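Local coordinates for protein cucumber peeling cupredoxin (PDB 1JER) that holds one copper(II) ion in a cupredoxin fold and probably serves as an electron-transfer protein of the phytocyanin family in plants, at residues Gln25-Lys30 with Gln100-Asn105; Gly84-Val89 with Ile104-Ala109; His6-Asn11 with Asp36-Asn41. One frame throughout, in Å; residues are numbered along the deposited sequence.

Contact 1 of 3, residues Gln25-Lys30 with Gln100-Asn105; sequences QWAAGK and QKLSIN. With CU (copper (II) ion), chain B.
Trp26 and Leu102 meet where helix 22-28 packs against strand 101-107 in the cupredoxin fold of this phytocyanin, a beta-sandwich that carries copper at one end. Methyl CD1 of Leu102 comes up to the indole at its edge, near the ring plane, and lies 3.8 Å from CE3 of Trp26 with CZ3 hardly farther away. Trp26 has CG anti to the backbone N (chi1 171°), which carries the benzo part of the indole to the strand. The pyrrole N-H is used in another direction: NE1 of Trp26 donates to OD1 of Asp10, so a large ring that is otherwise apolar can be buried without a polar loss. Ala27, one residue on, also faces the strand. Its single methyl CB sits 4.1 Å from CD1 of Leu102 and 4.0 Å from CG2 of Ile104, and touches the carbonyl oxygen of Ser103 between them. So small a residue suits a helix that comes this close to a strand, with only 6.3 Å between the CA atoms of Ala27 and Ile104. Leu102 and Ile104 both turn to the helix because they are two residues apart on a strand, while the CB of Ser103 points away from it. Leu102 also packs on Leu38 and Phe40 of the facing sheet. At its beginning the same segment reaches the metal: the extended chain of Gln100 places its amide oxygen OE1 2.2 Å from the copper ion, whose other ligands are His47, Cys90 and His95.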
loop_
_atom_site.group_PDB
_atom_site.type_symbol
_atom_site.label_atom_id
_atom_site.label_comp_id
_atom_site.label_asym_id
_atom_site.label_seq_id
_atom_site.Cartn_x
_atom_site.Cartn_y
_atom_site.Cartn_z
ATOM N N GLN A 25 7.453 -13.064 -17.434
ATOM C CA GLN A 25 7.174 -12.354 -18.705
ATOM C C GLN A 25 6.369 -11.101 -18.441
ATOM O O GLN A 25 6.478 -10.089 -19.147
ATOM C CB GLN A 25 6.406 -13.292 -19.656
ATOM C CG GLN A 25 7.331 -14.361 -20.256
ATOM C CD GLN A 25 6.649 -15.260 -21.254
ATOM O OE1 GLN A 25 5.471 -15.591 -21.131
ATOM N NE2 GLN A 25 7.401 -15.695 -22.264
ATOM N N TRP A 26 5.468 -11.141 -17.435
ATOM C CA TRP A 26 4.646 -9.973 -17.163
ATOM C C TRP A 26 5.545 -8.830 -16.703
ATOM O O TRP A 26 5.444 -7.692 -17.178
ATOM C CB TRP A 26 3.651 -10.345 -15.972
ATOM C CG TRP A 26 2.932 -9.082 -15.528
ATOM C CD1 TRP A 26 1.853 -8.517 -16.131
ATOM C CD2 TRP A 26 3.255 -8.259 -14.395
ATOM N NE1 TRP A 26 1.503 -7.363 -15.441
ATOM C CE2 TRP A 26 2.346 -7.199 -14.384
ATOM C CE3 TRP A 26 4.234 -8.322 -13.402
ATOM C CZ2 TRP A 26 2.363 -6.168 -13.425
ATOM C CZ3 TRP A 26 4.251 -7.314 -12.458
ATOM C CH2 TRP A 26 3.329 -6.261 -12.459
ATOM N N ALA A 27 6.476 -9.119 -15.794
ATOM C CA ALA A 27 7.360 -8.077 -15.257
ATOM C C ALA A 27 8.272 -7.513 -16.357
ATOM O O ALA A 27 8.517 -6.299 -16.359
ATOM C CB ALA A 27 8.234 -8.662 -14.149
ATOM N N ALA A 28 8.713 -8.355 -17.288
ATOM C CA ALA A 28 9.639 -7.819 -18.337
ATOM C C ALA A 28 8.950 -6.890 -19.294
ATOM O O ALA A 28 9.621 -6.178 -20.091
ATOM C CB ALA A 28 10.237 -9.027 -19.076
ATOM N N GLY A 29 7.622 -6.800 -19.337
ATOM C CA GLY A 29 6.956 -5.861 -20.196
ATOM C C GLY A 29 6.714 -4.510 -19.569
ATOM O O GLY A 29 6.063 -3.650 -20.182
ATOM N N LYS A 30 7.128 -4.297 -18.321
ATOM C CA LYS A 30 6.822 -3.031 -17.614
ATOM C C LYS A 30 8.152 -2.348 -17.171
ATOM O O LYS A 30 9.174 -2.988 -17.105
ATOM C CB LYS A 30 6.160 -3.395 -16.247
ATOM C CG LYS A 30 4.957 -4.311 -16.410
ATOM C CD LYS A 30 3.784 -3.586 -16.966
ATOM C CE LYS A 30 2.520 -4.482 -16.974
ATOM N NZ LYS A 30 1.319 -3.582 -17.085
ATOM N N GLN A 100 4.449 -19.210 -8.534
ATOM C CA GLN A 100 3.772 -18.012 -8.024
ATOM C C GLN A 100 4.819 -17.193 -7.241
ATOM O O GLN A 100 4.864 -17.197 -6.022
ATOM C CB GLN A 100 2.583 -18.297 -7.130
ATOM C CG GLN A 100 1.747 -17.088 -6.805
ATOM C CD GLN A 100 0.493 -17.399 -6.009
ATOM O OE1 GLN A 100 0.374 -18.476 -5.411
ATOM N NE2 GLN A 100 -0.465 -16.494 -6.024
ATOM N N LYS A 101 5.646 -16.516 -8.029
ATOM C CA LYS A 101 6.725 -15.686 -7.401
ATOM C C LYS A 101 7.076 -14.626 -8.482
ATOM O O LYS A 101 6.817 -14.842 -9.671
ATOM C CB LYS A 101 7.950 -16.607 -7.198
ATOM C CG LYS A 101 8.433 -17.242 -8.495
ATOM C CD LYS A 101 9.317 -18.449 -8.228
ATOM C CE LYS A 101 10.405 -18.163 -7.219
ATOM N NZ LYS A 101 11.445 -19.277 -7.208
ATOM N N LEU A 102 7.537 -13.484 -8.018
ATOM C CA LEU A 102 7.718 -12.344 -8.968
ATOM C C LEU A 102 8.975 -11.580 -8.517
ATOM O O LEU A 102 9.190 -11.332 -7.357
ATOM C CB LEU A 102 6.475 -11.432 -8.738
ATOM C CG LEU A 102 6.640 -10.030 -9.392
ATOM C CD1 LEU A 102 6.334 -10.141 -10.878
ATOM C CD2 LEU A 102 5.622 -9.070 -8.738
ATOM N N SER A 103 9.865 -11.317 -9.478
ATOM C CA SER A 103 11.049 -10.509 -9.145
ATOM C C SER A 103 11.044 -9.310 -10.095
ATOM O O SER A 103 10.801 -9.439 -11.289
ATOM C CB SER A 103 12.342 -11.309 -9.346
ATOM O OG SER A 103 12.503 -11.643 -10.666
ATOM N N ILE A 104 11.235 -8.127 -9.495
ATOM C CA ILE A 104 11.173 -6.943 -10.359
ATOM C C ILE A 104 12.341 -6.005 -10.028
ATOM O O ILE A 104 12.892 -6.037 -8.945
ATOM C CB ILE A 104 9.873 -6.187 -10.140
ATOM C CG1 ILE A 104 9.683 -5.684 -8.700
ATOM C CG2 ILE A 104 8.667 -7.024 -10.558
ATOM C CD1 ILE A 104 8.762 -4.471 -8.635
ATOM N N ASN A 105 12.685 -5.195 -11.041
ATOM C CA ASN A 105 13.810 -4.263 -10.832
ATOM C C ASN A 105 13.217 -2.848 -10.781
ATOM O O ASN A 105 12.531 -2.442 -11.730
ATOM C CB ASN A 105 14.709 -4.361 -12.101
ATOM C CG ASN A 105 15.879 -3.372 -11.969
ATOM O OD1 ASN A 105 16.141 -2.598 -12.906
ATOM N ND2 ASN A 105 16.543 -3.418 -10.840
HETATM CU CU CU B . -0.626 -18.948 -3.498
#

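Contact 2 of 3, residues Gly84-Val89 with Ile104-Ala109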
loop_
_atom_site.group_PDB
_atom_site.type_symbol
_atom_site.label_atom_id
_atom_site.label_comp_id
_atom_site.label_asym_id
_atom_site.label_seq_id
_atom_site.Cartn_x
_atom_site.Cartn_y
_atom_site.Cartn_z
ATOM N N GLY A 84 16.405 -1.127 -7.069
ATOM C CA GLY A 84 16.988 -2.442 -7.159
ATOM C C GLY A 84 15.923 -3.559 -7.172
ATOM O O GLY A 84 14.739 -3.279 -7.382
ATOM N N MET A 85 16.436 -4.759 -7.040
ATOM C CA MET A 85 15.647 -5.984 -7.199
ATOM C C MET A 85 14.754 -6.177 -5.958
ATOM O O MET A 85 15.238 -5.976 -4.853
ATOM C CB MET A 85 16.588 -7.183 -7.296
ATOM C CG MET A 85 17.323 -7.300 -8.633
ATOM S SD MET A 85 16.313 -7.162 -10.056
ATOM C CE MET A 85 15.290 -8.599 -10.035
ATOM N N HIS A 86 13.528 -6.586 -6.238
ATOM C CA HIS A 86 12.563 -6.917 -5.170
ATOM C C HIS A 86 11.974 -8.297 -5.536
ATOM O O HIS A 86 11.809 -8.615 -6.701
ATOM C CB HIS A 86 11.485 -5.890 -5.036
ATOM C CG HIS A 86 11.941 -4.586 -4.446
ATOM N ND1 HIS A 86 12.660 -3.670 -5.170
ATOM C CD2 HIS A 86 11.793 -4.060 -3.215
ATOM C CE1 HIS A 86 12.936 -2.625 -4.404
ATOM N NE2 HIS A 86 12.421 -2.827 -3.222
ATOM N N TYR A 87 11.717 -9.076 -4.501
ATOM C CA TYR A 87 11.279 -10.474 -4.739
ATOM C C TYR A 87 10.004 -10.706 -3.912
ATOM O O TYR A 87 10.012 -10.496 -2.692
ATOM C CB TYR A 87 12.390 -11.357 -4.047
ATOM C CG TYR A 87 13.720 -11.166 -4.766
ATOM C CD1 TYR A 87 13.876 -11.600 -6.066
ATOM C CD2 TYR A 87 14.760 -10.502 -4.138
ATOM C CE1 TYR A 87 15.083 -11.417 -6.743
ATOM C CE2 TYR A 87 15.973 -10.321 -4.800
ATOM C CZ TYR A 87 16.109 -10.783 -6.084
ATOM O OH TYR A 87 17.311 -10.586 -6.753
ATOM N N PHE A 88 8.960 -11.192 -4.554
ATOM C CA PHE A 88 7.707 -11.431 -3.759
ATOM C C PHE A 88 7.262 -12.870 -4.073
ATOM O O PHE A 88 7.364 -13.323 -5.215
ATOM C CB PHE A 88 6.618 -10.499 -4.283
ATOM C CG PHE A 88 6.934 -9.024 -4.084
ATOM C CD1 PHE A 88 6.617 -8.401 -2.903
ATOM C CD2 PHE A 88 7.573 -8.329 -5.130
ATOM C CE1 PHE A 88 6.943 -7.062 -2.694
ATOM C CE2 PHE A 88 7.909 -7.004 -4.893
ATOM C CZ PHE A 88 7.568 -6.382 -3.724
ATOM N N VAL A 89 6.691 -13.523 -3.057
ATOM C CA VAL A 89 6.233 -14.899 -3.346
ATOM C C VAL A 89 4.910 -15.109 -2.579
ATOM O O VAL A 89 4.554 -14.330 -1.723
ATOM C CB VAL A 89 7.234 -15.927 -2.767
ATOM C CG1 VAL A 89 8.598 -15.775 -3.448
ATOM C CG2 VAL A 89 7.406 -15.702 -1.267
ATOM N N ILE A 104 11.235 -8.127 -9.495
ATOM C CA ILE A 104 11.173 -6.943 -10.359
ATOM C C ILE A 104 12.341 -6.005 -10.028
ATOM O O ILE A 104 12.892 -6.037 -8.945
ATOM C CB ILE A 104 9.873 -6.187 -10.140
ATOM C CG1 ILE A 104 9.683 -5.684 -8.700
ATOM C CG2 ILE A 104 8.667 -7.024 -10.558
ATOM C CD1 ILE A 104 8.762 -4.471 -8.635
ATOM N N ASN A 105 12.685 -5.195 -11.041
ATOM C CA ASN A 105 13.810 -4.263 -10.832
ATOM C C ASN A 105 13.217 -2.848 -10.781
ATOM O O ASN A 105 12.531 -2.442 -11.730
ATOM C CB ASN A 105 14.709 -4.361 -12.101
ATOM C CG ASN A 105 15.879 -3.372 -11.969
ATOM O OD1 ASN A 105 16.141 -2.598 -12.906
ATOM N ND2 ASN A 105 16.543 -3.418 -10.840
ATOM N N VAL A 106 13.423 -2.160 -9.671
ATOM C CA VAL A 106 12.879 -0.825 -9.490
ATOM C C VAL A 106 13.951 0.233 -9.806
ATOM O O VAL A 106 15.067 0.144 -9.280
ATOM C CB VAL A 106 12.420 -0.641 -8.015
ATOM C CG1 VAL A 106 11.762 0.724 -7.834
ATOM C CG2 VAL A 106 11.325 -1.711 -7.761
ATOM N N VAL A 107 13.589 1.156 -10.670
ATOM C CA VAL A 107 14.561 2.246 -11.015
ATOM C C VAL A 107 14.060 3.565 -10.501
ATOM O O VAL A 107 12.942 3.780 -10.004
ATOM C CB VAL A 107 14.764 2.265 -12.535
ATOM C CG1 VAL A 107 15.317 0.933 -13.024
ATOM C CG2 VAL A 107 13.462 2.664 -13.219
ATOM N N ALA A 108 14.926 4.600 -10.573
ATOM C CA ALA A 108 14.491 5.899 -10.025
ATOM C C ALA A 108 13.353 6.503 -10.795
ATOM O O ALA A 108 13.017 6.119 -11.911
ATOM C CB ALA A 108 15.720 6.868 -10.136
ATOM N N ALA A 109 12.738 7.561 -10.241
ATOM C CA ALA A 109 11.652 8.212 -10.977
ATOM C C ALA A 109 12.129 9.391 -11.777
ATOM O O ALA A 109 11.641 9.674 -12.888
ATOM C CB ALA A 109 10.486 8.495 -10.081
#
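The carbonyl oxygen of Gly84 is gripped by two donors, Val106 N across the contact and His86 ND1 from its own strand, in the antiparallel beta hairpin formed by strands 84-89 and 101-107 of the cupredoxin fold. The two reach Gly84 O from opposite faces of its carbonyl plane. Val106 N stands 2.9 Å from Gly84 O. His86 ND1 lies 3.1 Å from Gly84 O in a more bent bond (137° at the hydrogen). A histidine suits this place because the bond back to Gly84 O gives its buried ring a polar partner and limits its rotation. The ring also has Val106 beside it, with methyl CG2 obliquely placed 3.5 Å from ND1 of His86. Gly84 pairs with Val106 and His86 with Ile104 as hydrogen-bonded pairs, each closed by two backbone bonds. Between them, Met85 and Asn105 form a non-hydrogen-bonded pair, where the CA of Met85 makes a C-H...O contact with Ile104 O. Glycine fits at position 84 because at its backbone angles, with phi 96°, a CB would be jammed against the carbonyl oxygen of the residue before. On the more exposed face, Met85 folds back over the neighbouring strand through its bent chi2 and chi3, crossing Asn105 at about a right angle with SD 3.8 Å from Asn105 CB. On the buried face the Phe88 ring turns an edge to Ile104, its CE2 lying 4.4 Å from Ile104 CG1.

Contact 3 of 3, residues His6-Asn11 with Asp36-Asn41; sequences HIVGDN and DSLQFN
His6 and Asp36 are joined by a straight side-chain hydrogen bond at the start of a parallel strand pair in one sheet of the cupredoxin beta-sandwich, with NE2 of His6 2.9 Å from OD2 of Asp36. The oxygen lies in the plane of the imidazole, whereas NE2 meets the carboxylate from above its plane, the two flat groups being turned 63° apart. Asp36 suits this buried place because both its oxygens find donors: OD2 also accepts from Arg33 N, and OD1 accepts from Thr4 N. The negative charge probably favours keeping the proton on His6 NE2. Backbone atoms then zip the strands together. His6 N donates to Ser37 O, His6 O accepts from Gln39 N at 2.8 Å, and Val8 N donates to Gln39 O. Beyond this the strands part, and one water takes over, donating to Val8 O and Gln39 O and accepting from Asn41 N. A second water joins Asp10 O to ND2 of Asn41. With CG anti to the backbone N (chi1 176°), the extended Gln39 chain runs beside methyl CD1 of Ile7 and carries NE2 to Asn41 OD1, 2.8 Å away. Val8 sets methyl CG2 over the centre of one face of the Phe40 ring, a CH-pi contact of 3.8 Å to the centroid. Chain 6-11 turns away through a type II beta turn, where positive phi suits Gly9. Strand 37-40 is the middle strand of its sheet, between 5-7 and 76-79; His6 and Val8 touch helix 22-28, and Leu38 and Phe40 pack on strand 101-107 of the second sheet.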
loop_
_atom_site.group_PDB
_atom_site.type_symbol
_atom_site.label_atom_id
_atom_site.label_comp_id
_atom_site.label_asym_id
_atom_site.label_seq_id
_atom_site.Cartn_x
_atom_site.Cartn_y
_atom_site.Cartn_z
ATOM N N HIS A 6 0.713 -0.805 -10.513
ATOM C CA HIS A 6 0.713 -1.875 -11.549
ATOM C C HIS A 6 -0.148 -3.042 -10.993
ATOM O O HIS A 6 -0.012 -3.350 -9.813
ATOM C CB HIS A 6 2.138 -2.392 -11.696
ATOM C CG HIS A 6 3.118 -1.325 -12.068
ATOM N ND1 HIS A 6 3.365 -1.018 -13.407
ATOM C CD2 HIS A 6 3.930 -0.565 -11.289
ATOM C CE1 HIS A 6 4.313 -0.065 -13.426
ATOM N NE2 HIS A 6 4.658 0.230 -12.178
ATOM N N ILE A 7 -0.914 -3.647 -11.848
ATOM C CA ILE A 7 -1.749 -4.793 -11.396
ATOM C C ILE A 7 -0.993 -6.077 -11.768
ATOM O O ILE A 7 -0.783 -6.364 -12.915
ATOM C CB ILE A 7 -3.096 -4.780 -12.154
ATOM C CG1 ILE A 7 -3.888 -3.465 -11.888
ATOM C CG2 ILE A 7 -3.949 -5.955 -11.605
ATOM C CD1 ILE A 7 -4.119 -3.250 -10.395
ATOM N N VAL A 8 -0.492 -6.754 -10.728
ATOM C CA VAL A 8 0.361 -7.918 -10.966
ATOM C C VAL A 8 -0.405 -8.948 -11.786
ATOM O O VAL A 8 -1.507 -9.347 -11.415
ATOM C CB VAL A 8 0.806 -8.519 -9.627
ATOM C CG1 VAL A 8 1.553 -9.832 -9.864
ATOM C CG2 VAL A 8 1.701 -7.557 -8.861
ATOM N N GLY A 9 0.156 -9.330 -12.925
ATOM C CA GLY A 9 -0.506 -10.287 -13.814
ATOM C C GLY A 9 -1.657 -9.718 -14.601
ATOM O O GLY A 9 -2.384 -10.507 -15.248
ATOM N N ASP A 10 -1.834 -8.400 -14.592
ATOM C CA ASP A 10 -2.927 -7.730 -15.280
ATOM C C ASP A 10 -4.251 -8.421 -14.938
ATOM O O ASP A 10 -4.525 -8.634 -13.726
ATOM C CB ASP A 10 -2.682 -7.653 -16.776
ATOM C CG ASP A 10 -1.396 -6.846 -17.089
ATOM O OD1 ASP A 10 -1.093 -5.931 -16.322
ATOM O OD2 ASP A 10 -0.797 -7.133 -18.120
ATOM N N ASN A 11 -5.039 -8.802 -15.929
ATOM C CA ASN A 11 -6.404 -9.358 -15.626
ATOM C C ASN A 11 -6.311 -10.700 -14.917
ATOM O O ASN A 11 -7.315 -11.127 -14.293
ATOM C CB ASN A 11 -7.145 -9.566 -16.957
ATOM C CG ASN A 11 -7.611 -8.295 -17.622
ATOM O OD1 ASN A 11 -7.822 -8.293 -18.857
ATOM N ND2 ASN A 11 -7.819 -7.239 -16.883
ATOM N N ASP A 36 6.075 3.861 -7.388
ATOM C CA ASP A 36 4.919 3.099 -7.964
ATOM C C ASP A 36 4.524 2.061 -6.870
ATOM O O ASP A 36 5.233 1.825 -5.938
ATOM C CB ASP A 36 5.515 2.211 -9.118
ATOM C CG ASP A 36 5.728 3.024 -10.370
ATOM O OD1 ASP A 36 5.405 4.228 -10.376
ATOM O OD2 ASP A 36 6.248 2.466 -11.369
ATOM N N SER A 37 3.358 1.434 -7.164
ATOM C CA SER A 37 2.939 0.372 -6.210
ATOM C C SER A 37 2.571 -0.871 -7.059
ATOM O O SER A 37 2.348 -0.772 -8.249
ATOM C CB SER A 37 1.603 0.879 -5.549
ATOM O OG SER A 37 1.912 1.963 -4.667
ATOM N N LEU A 38 2.506 -2.001 -6.352
ATOM C CA LEU A 38 2.157 -3.276 -7.032
ATOM C C LEU A 38 0.840 -3.742 -6.290
ATOM O O LEU A 38 0.884 -3.780 -5.083
ATOM C CB LEU A 38 3.186 -4.338 -6.610
ATOM C CG LEU A 38 4.537 -4.327 -7.272
ATOM C CD1 LEU A 38 5.324 -5.578 -6.900
ATOM C CD2 LEU A 38 4.386 -4.201 -8.796
ATOM N N GLN A 39 -0.160 -3.999 -7.094
ATOM C CA GLN A 39 -1.424 -4.483 -6.501
ATOM C C GLN A 39 -1.574 -5.990 -6.812
ATOM O O GLN A 39 -1.601 -6.334 -8.000
ATOM C CB GLN A 39 -2.613 -3.739 -7.099
ATOM C CG GLN A 39 -3.939 -4.312 -6.570
ATOM C CD GLN A 39 -5.084 -3.353 -6.771
ATOM O OE1 GLN A 39 -4.866 -2.137 -6.850
ATOM N NE2 GLN A 39 -6.294 -3.886 -6.847
ATOM N N PHE A 40 -1.709 -6.788 -5.770
ATOM C CA PHE A 40 -1.888 -8.268 -5.982
ATOM C C PHE A 40 -3.386 -8.568 -5.625
ATOM O O PHE A 40 -3.770 -8.263 -4.513
ATOM C CB PHE A 40 -1.057 -8.959 -4.874
ATOM C CG PHE A 40 0.452 -8.869 -5.130
ATOM C CD1 PHE A 40 1.142 -7.735 -4.683
ATOM C CD2 PHE A 40 1.144 -9.877 -5.737
ATOM C CE1 PHE A 40 2.535 -7.686 -4.844
ATOM C CE2 PHE A 40 2.529 -9.818 -5.933
ATOM C CZ PHE A 40 3.203 -8.676 -5.499
ATOM N N ASN A 41 -4.103 -9.069 -6.608
ATOM C CA ASN A 41 -5.538 -9.380 -6.432
ATOM C C ASN A 41 -5.681 -10.926 -6.467
ATOM O O ASN A 41 -5.187 -11.589 -7.374
ATOM C CB ASN A 41 -6.309 -8.871 -7.684
ATOM C CG ASN A 41 -6.364 -7.339 -7.709
ATOM O OD1 ASN A 41 -6.458 -6.672 -6.724
ATOM N ND2 ASN A 41 -6.348 -6.835 -8.968
HETATM O O HOH W 1 -3.011 -8.698 -9.200
HETATM O O HOH W 2 -6.142 -8.631 -11.433
#

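In the fold
Strand 101-107 is common to contacts 1 and 2: contact 1 places helix 22-28 against it, contact 2 pairs it with strand 84-89, and the two share Ile104 and Asn105, with centres about 9 Å apart. Contact 3 belongs to the other sheet and meets contact 2 in the core, where Leu38 CD1 lies 3.6 Å from Phe88 CE2. It meets contact 1 at the indole, where Trp26 CZ2 lies 3.2 Å from Ile7 O. The copper lies at one end of this sandwich. Contact 1 alone supplies a ligand, while the nearest side-chain atoms of Phe40 in contact 3 and Phe88 in contact 2 are about 10 and 11 Å from the metal.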